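Local coordinates for putative endo-1,4-beta-xylanase (Bacteroides thetaiotaomicron VPI-5482, PDB 5MSX), which probably hydrolyses O-glycosidic bonds in plant pectin, most likely arabinofuranosyl linkages, as a calcium-binding glycoside hydrolase of family 43, at residues 30-35 against 66-71; 80-85 against 104-109. All blocks are in the same frame, centred on the assembly; numbering follows the deposited sequence.

Contact 1: residues 30-35 against 66-71; sequences IPDMIA and VVWKSK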
loop_
_atom_site.group_PDB
_atom_site.type_symbol
_atom_site.label_atom_id
_atom_site.label_comp_id
_atom_site.label_asym_id
_atom_site.label_seq_id
_atom_site.Cartn_x
_atom_site.Cartn_y
_atom_site.Cartn_z
ATOM N N ILE C 30 9.909 -30.671 11.213
ATOM C CA ILE C 30 9.887 -29.934 12.482
ATOM C C ILE C 30 9.726 -30.940 13.609
ATOM O O ILE C 30 9.034 -31.950 13.423
ATOM C CB ILE C 30 8.690 -28.965 12.500
ATOM C CG1 ILE C 30 8.853 -27.894 11.417
ATOM C CG2 ILE C 30 8.477 -28.304 13.860
ATOM C CD1 ILE C 30 10.079 -27.029 11.547
ATOM N N PRO C 31 10.362 -30.681 14.779
ATOM C CA PRO C 31 10.195 -31.558 15.978
ATOM C C PRO C 31 8.971 -31.165 16.791
ATOM O O PRO C 31 9.062 -30.693 17.914
ATOM C CB PRO C 31 11.500 -31.357 16.754
ATOM C CG PRO C 31 11.975 -30.009 16.347
ATOM C CD PRO C 31 11.510 -29.768 14.932
ATOM N N ASP C 32 7.826 -31.327 16.167
ATOM C CA ASP C 32 6.564 -31.106 16.788
ATOM C C ASP C 32 5.547 -31.733 15.833
ATOM O O ASP C 32 5.899 -32.196 14.743
ATOM C CB ASP C 32 6.315 -29.592 16.988
ATOM C CG ASP C 32 5.247 -29.281 18.049
ATOM O OD1 ASP C 32 4.662 -30.228 18.625
ATOM O OD2 ASP C 32 4.944 -28.080 18.262
ATOM N N MET C 33 4.307 -31.772 16.264
ATOM C CA MET C 33 3.205 -32.129 15.419
ATOM C C MET C 33 2.650 -30.852 14.798
ATOM O O MET C 33 2.103 -29.999 15.503
ATOM C CB MET C 33 2.164 -32.902 16.239
ATOM C CG MET C 33 2.720 -34.267 16.638
ATOM S SD MET C 33 1.577 -35.276 17.563
ATOM C CE MET C 33 2.412 -36.864 17.563
ATOM N N ILE C 34 2.891 -30.706 13.487
ATOM C CA ILE C 34 2.420 -29.584 12.720
ATOM C C ILE C 34 1.777 -30.066 11.420
ATOM O O ILE C 34 2.132 -31.140 10.893
ATOM C CB ILE C 34 3.531 -28.550 12.439
ATOM C CG1 ILE C 34 4.662 -29.127 11.571
ATOM C CG2 ILE C 34 4.076 -27.991 13.754
ATOM C CD1 ILE C 34 5.401 -28.058 10.788
ATOM N N ALA C 35 0.826 -29.273 10.949
ATOM C CA ALA C 35 0.109 -29.523 9.727
ATOM C C ALA C 35 -0.165 -28.204 8.983
ATOM O O ALA C 35 0.012 -27.110 9.530
ATOM C CB ALA C 35 -1.202 -30.214 10.047
ATOM N N VAL C 66 2.687 -20.260 16.370
ATOM C CA VAL C 66 4.139 -20.114 16.459
ATOM C C VAL C 66 4.727 -20.195 15.047
ATOM O O VAL C 66 4.125 -20.793 14.137
ATOM C CB VAL C 66 4.799 -21.123 17.449
ATOM C CG1 VAL C 66 4.144 -21.020 18.835
ATOM C CG2 VAL C 66 4.731 -22.555 16.950
ATOM N N VAL C 67 5.876 -19.540 14.862
ATOM C CA VAL C 67 6.609 -19.616 13.610
ATOM C C VAL C 67 7.960 -20.228 13.885
ATOM O O VAL C 67 8.702 -19.724 14.704
ATOM C CB VAL C 67 6.758 -18.241 12.901
ATOM C CG1 VAL C 67 7.579 -17.235 13.720
ATOM C CG2 VAL C 67 7.389 -18.438 11.532
ATOM N N TRP C 68 8.280 -21.314 13.198
ATOM C CA TRP C 68 9.587 -21.933 13.304
ATOM C C TRP C 68 10.500 -21.349 12.243
ATOM O O TRP C 68 10.047 -21.066 11.121
ATOM C CB TRP C 68 9.468 -23.433 13.100
ATOM C CG TRP C 68 8.700 -24.174 14.121
ATOM C CD1 TRP C 68 7.349 -24.253 14.242
ATOM C CD2 TRP C 68 9.248 -24.985 15.165
ATOM N NE1 TRP C 68 7.024 -25.041 15.318
ATOM C CE2 TRP C 68 8.175 -25.514 15.888
ATOM C CE3 TRP C 68 10.545 -25.289 15.567
ATOM C CZ2 TRP C 68 8.355 -26.363 16.978
ATOM C CZ3 TRP C 68 10.720 -26.134 16.641
ATOM C CH2 TRP C 68 9.635 -26.654 17.337
ATOM N N LYS C 69 11.768 -21.149 12.597
ATOM C CA LYS C 69 12.757 -20.566 11.724
ATOM C C LYS C 69 14.000 -21.423 11.701
ATOM O O LYS C 69 14.317 -22.109 12.682
ATOM C CB LYS C 69 13.182 -19.174 12.216
ATOM C CG LYS C 69 12.096 -18.114 12.221
ATOM C CD LYS C 69 12.488 -16.889 13.065
ATOM C CE LYS C 69 13.825 -16.285 12.651
ATOM N NZ LYS C 69 13.961 -14.856 13.056
ATOM N N SER C 70 14.723 -21.309 10.596
ATOM C CA SER C 70 15.913 -22.055 10.338
ATOM C C SER C 70 16.802 -21.337 9.329
ATOM O O SER C 70 16.320 -20.842 8.295
ATOM C CB SER C 70 15.539 -23.410 9.731
ATOM O OG SER C 70 16.693 -24.180 9.507
ATOM N N LYS C 71 18.110 -21.354 9.576
ATOM C CA LYS C 71 19.066 -20.793 8.632
ATOM C C LYS C 71 19.419 -21.776 7.533
ATOM O O LYS C 71 19.818 -21.371 6.437
ATOM C CB LYS C 71 20.320 -20.346 9.365
ATOM C CG LYS C 71 20.033 -19.254 10.381
ATOM C CD LYS C 71 21.309 -18.672 10.977
ATOM C CE LYS C 71 21.004 -17.503 11.906
ATOM N NZ LYS C 71 20.614 -17.987 13.260
HETATM O O HOH W 1 4.653 -25.897 16.729
#
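Trp-68 lays its indole over the methyl branch of Ile-30, a clear case of one large aromatic side chain carrying a buried contact. Ile-30 CG2 sits 3.6 Å from the centroid of the Trp-68 six-membered ring and 16° off its normal, a CH-pi contact in which the methyl is pressed against the face. That branch lies opposite the backbone N of Ile-30, because CG1 is turned in beside the nitrogen (chi1 -65°), and Ile-30 CD1 ends 4.0 Å from Trp-68 CB. Pro-31 approaches the same indole obliquely, its CG 4.1 Å from Trp-68 CZ3. The three residues 30-32 reach one ring from a tight bend, an inverse gamma turn centred on Pro-31, with a weak bond from Asp-32 N to Ile-30 O. Strands 34-35 and 67-70 both pair antiparallel with strand 45-52, in a blade of the five-bladed beta-propeller characteristic of family 43, and the backbone of Trp-68 bonds to Cys-48 of that shared strand. Asp-32 approaches the indole at about a right angle, with CB 3.8 Å from Trp-68 CZ2 and its carboxylate tilted 62° to the ring. A water lying in the ring plane at the edge joins the two polar groups: it accepts from Trp-68 NE1 at 2.9 Å and donates to Asp-32 OD2 at 2.7 Å. The other oxygen, OD1, takes the Met-33 N-H from above the carboxylate plane, which helps fix the carboxylate's rotation. Phe-78 also meets the indole, and Pro-31 packs on Trp-454, a residue of the calcium site in the C-terminal F5/8 type C domain. Further along, Lys-69 turns away to a salt bridge with Glu-123.

Contact 2: residues 80-85 against 104-109; sequences GTYFPS and YYIYPT. With EDO (1,2-ethanediol), chain G.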
loop_
_atom_site.group_PDB
_atom_site.type_symbol
_atom_site.label_atom_id
_atom_site.label_comp_id
_atom_site.label_asym_id
_atom_site.label_seq_id
_atom_site.Cartn_x
_atom_site.Cartn_y
_atom_site.Cartn_z
ATOM N N GLY C 80 8.027 -18.150 21.730
ATOM C CA GLY C 80 6.792 -17.394 21.897
ATOM C C GLY C 80 5.851 -17.478 20.702
ATOM O O GLY C 80 6.026 -18.323 19.795
ATOM N N THR C 81 4.846 -16.603 20.723
ATOM C CA THR C 81 3.897 -16.471 19.641
ATOM C C THR C 81 4.265 -15.242 18.812
ATOM O O THR C 81 4.990 -14.363 19.291
ATOM C CB THR C 81 2.438 -16.398 20.125
ATOM O OG1 THR C 81 1.567 -16.203 19.003
ATOM C CG2 THR C 81 2.207 -15.259 21.162
ATOM N N TYR C 82 3.800 -15.223 17.558
ATOM C CA TYR C 82 3.967 -14.079 16.650
ATOM C C TYR C 82 2.661 -13.291 16.549
ATOM O O TYR C 82 2.620 -12.281 15.870
ATOM C CB TYR C 82 4.477 -14.526 15.235
ATOM C CG TYR C 82 3.534 -15.440 14.453
ATOM C CD1 TYR C 82 2.494 -14.925 13.678
ATOM C CD2 TYR C 82 3.679 -16.821 14.496
ATOM C CE1 TYR C 82 1.641 -15.761 12.961
ATOM C CE2 TYR C 82 2.841 -17.657 13.784
ATOM C CZ TYR C 82 1.825 -17.134 13.012
ATOM O OH TYR C 82 0.991 -17.986 12.337
ATOM N N PHE C 83 1.607 -13.745 17.227
ATOM C CA PHE C 83 0.273 -13.168 17.096
ATOM C C PHE C 83 -0.385 -13.127 18.485
ATOM O O PHE C 83 -1.299 -13.919 18.761
ATOM C CB PHE C 83 -0.530 -14.033 16.121
ATOM C CG PHE C 83 -1.688 -13.350 15.444
ATOM C CD1 PHE C 83 -2.417 -12.310 16.038
ATOM C CD2 PHE C 83 -2.124 -13.840 14.222
ATOM C CE1 PHE C 83 -3.512 -11.750 15.386
ATOM C CE2 PHE C 83 -3.214 -13.290 13.569
ATOM C CZ PHE C 83 -3.919 -12.246 14.157
ATOM N N PRO C 84 0.052 -12.174 19.351
ATOM C CA PRO C 84 -0.429 -12.105 20.747
ATOM C C PRO C 84 -1.933 -12.170 20.938
ATOM O O PRO C 84 -2.399 -12.993 21.712
ATOM C CB PRO C 84 0.160 -10.784 21.245
ATOM C CG PRO C 84 1.457 -10.704 20.513
ATOM C CD PRO C 84 1.082 -11.144 19.109
ATOM N N SER C 85 -2.701 -11.393 20.195
ATOM C CA SER C 85 -4.147 -11.428 20.379
ATOM C C SER C 85 -4.814 -12.790 20.094
ATOM O O SER C 85 -5.895 -13.068 20.618
ATOM C CB SER C 85 -4.841 -10.309 19.591
ATOM O OG SER C 85 -5.043 -10.633 18.223
ATOM N N TYR C 104 4.252 -6.931 6.383
ATOM C CA TYR C 104 3.949 -8.355 6.224
ATOM C C TYR C 104 2.501 -8.620 6.611
ATOM O O TYR C 104 2.045 -8.186 7.680
ATOM C CB TYR C 104 4.896 -9.185 7.078
ATOM C CG TYR C 104 6.294 -9.140 6.560
ATOM C CD1 TYR C 104 6.707 -10.009 5.561
ATOM C CD2 TYR C 104 7.220 -8.160 7.011
ATOM C CE1 TYR C 104 7.989 -9.963 5.044
ATOM C CE2 TYR C 104 8.531 -8.115 6.499
ATOM C CZ TYR C 104 8.900 -9.019 5.511
ATOM O OH TYR C 104 10.168 -9.008 4.971
ATOM N N TYR C 105 1.776 -9.300 5.728
ATOM C CA TYR C 105 0.396 -9.719 5.963
ATOM C C TYR C 105 0.313 -11.270 6.053
ATOM O O TYR C 105 1.033 -11.972 5.353
ATOM C CB TYR C 105 -0.503 -9.228 4.846
ATOM C CG TYR C 105 -0.601 -7.731 4.717
ATOM C CD1 TYR C 105 0.370 -6.999 3.996
ATOM C CD2 TYR C 105 -1.669 -7.036 5.278
ATOM C CE1 TYR C 105 0.274 -5.619 3.861
ATOM C CE2 TYR C 105 -1.765 -5.644 5.161
ATOM C CZ TYR C 105 -0.798 -4.950 4.455
ATOM O OH TYR C 105 -0.900 -3.603 4.342
ATOM N N ILE C 106 -0.565 -11.772 6.913
ATOM C CA ILE C 106 -0.807 -13.188 7.034
ATOM C C ILE C 106 -2.299 -13.404 7.211
ATOM O O ILE C 106 -2.998 -12.534 7.741
ATOM C CB ILE C 106 0.068 -13.788 8.160
ATOM C CG1 ILE C 106 0.246 -15.303 7.966
ATOM C CG2 ILE C 106 -0.474 -13.410 9.538
ATOM C CD1 ILE C 106 1.439 -15.850 8.716
ATOM N N TYR C 107 -2.804 -14.526 6.703
ATOM C CA TYR C 107 -4.234 -14.771 6.629
ATOM C C TYR C 107 -4.621 -16.152 7.240
ATOM O O TYR C 107 -4.914 -17.110 6.517
ATOM C CB TYR C 107 -4.703 -14.637 5.199
ATOM C CG TYR C 107 -4.309 -13.327 4.538
ATOM C CD1 TYR C 107 -3.022 -13.133 4.055
ATOM C CD2 TYR C 107 -5.217 -12.277 4.406
ATOM C CE1 TYR C 107 -2.644 -11.945 3.451
ATOM C CE2 TYR C 107 -4.850 -11.077 3.790
ATOM C CZ TYR C 107 -3.556 -10.928 3.313
ATOM O OH TYR C 107 -3.134 -9.778 2.712
ATOM N N PRO C 108 -4.625 -16.243 8.578
ATOM C CA PRO C 108 -4.939 -17.518 9.231
ATOM C C PRO C 108 -6.424 -17.760 9.423
ATOM O O PRO C 108 -7.255 -16.868 9.182
ATOM C CB PRO C 108 -4.185 -17.411 10.547
ATOM C CG PRO C 108 -4.238 -15.959 10.862
ATOM C CD PRO C 108 -4.096 -15.260 9.543
ATOM N N THR C 109 -6.766 -18.994 9.797
ATOM C CA THR C 109 -8.151 -19.367 10.068
ATOM C C THR C 109 -8.313 -19.493 11.578
ATOM O O THR C 109 -7.767 -20.402 12.190
ATOM C CB THR C 109 -8.525 -20.630 9.319
ATOM O OG1 THR C 109 -8.393 -20.365 7.924
ATOM C CG2 THR C 109 -9.962 -21.083 9.612
HETATM C C1 EDO G . 10.709 -8.697 1.488
HETATM O O1 EDO G . 10.736 -9.726 2.468
HETATM C C2 EDO G . 12.154 -8.299 1.296
HETATM O O2 EDO G . 12.750 -7.984 2.570
#
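The Phe-83 ring meets Pro-108 at its edge: CG of the proline lies near the ring plane, 3.9 Å from Phe-83 CE2. CG of Phe-83 stands opposite the backbone N (chi1 -157°), which carries the ring out to the proline. Beside this pair the Tyr-82 hydroxyl end reaches the Ile-106 methyl, with Tyr-82 OH 4.2 Å from Ile-106 CD1; the same hydroxyl is hydrogen-bonded to Tyr-91, and the Tyr-82 ring makes an edge-to-face contact with Tyr-49. An ST turn shapes the loop, Phe-83 N donating to Thr-81 OG1 at 3.0 Å and 167°. At the edge of the Tyr-104 ring, a 1,2-ethanediol, probably from the crystallisation liquor, hydrogen-bonds through O1 to Tyr-104 OH at 2.7 Å; it is also hydrogen-bonded to Asn-43 of the same chain and to Asp-270 of the second subunit. A phenylalanine in place of Tyr-104 would probably leave O1 of the diol without its hydroxyl mate and less firmly held between the subunits. Strand 103-106 pairs antiparallel with 98-100 and 113-119; the 80-85 loop joins this region through the Tyr-82 backbone bond to Phe-126 and through Phe-83, resting on Ala-117 of strand 113-119 and Tyr-91 of strand 91-92.

Contact 1 closes before contact 2 opens along the chain, and their centres lie about 15 Å apart within the family 43 region. Contact 1 lies on the sheet of strand 45-52; contact 2 sets a loop against strand 103-106 of the sheet of 113-119. The joint is direct: Val-66 C lies 3.4 Å from Tyr-82 CE2, packing one segment of contact 1 against a ring of contact 2. Both contacts border the C-terminal region, through Pro-31 on Trp-454 and the Gly-80 backbone bond to Met-427. Both also lie near predicted catalytic residues: 30-35 ends next to Asp-36, and Pro-108 is about 9 Å from Asp-154, side chain to side chain.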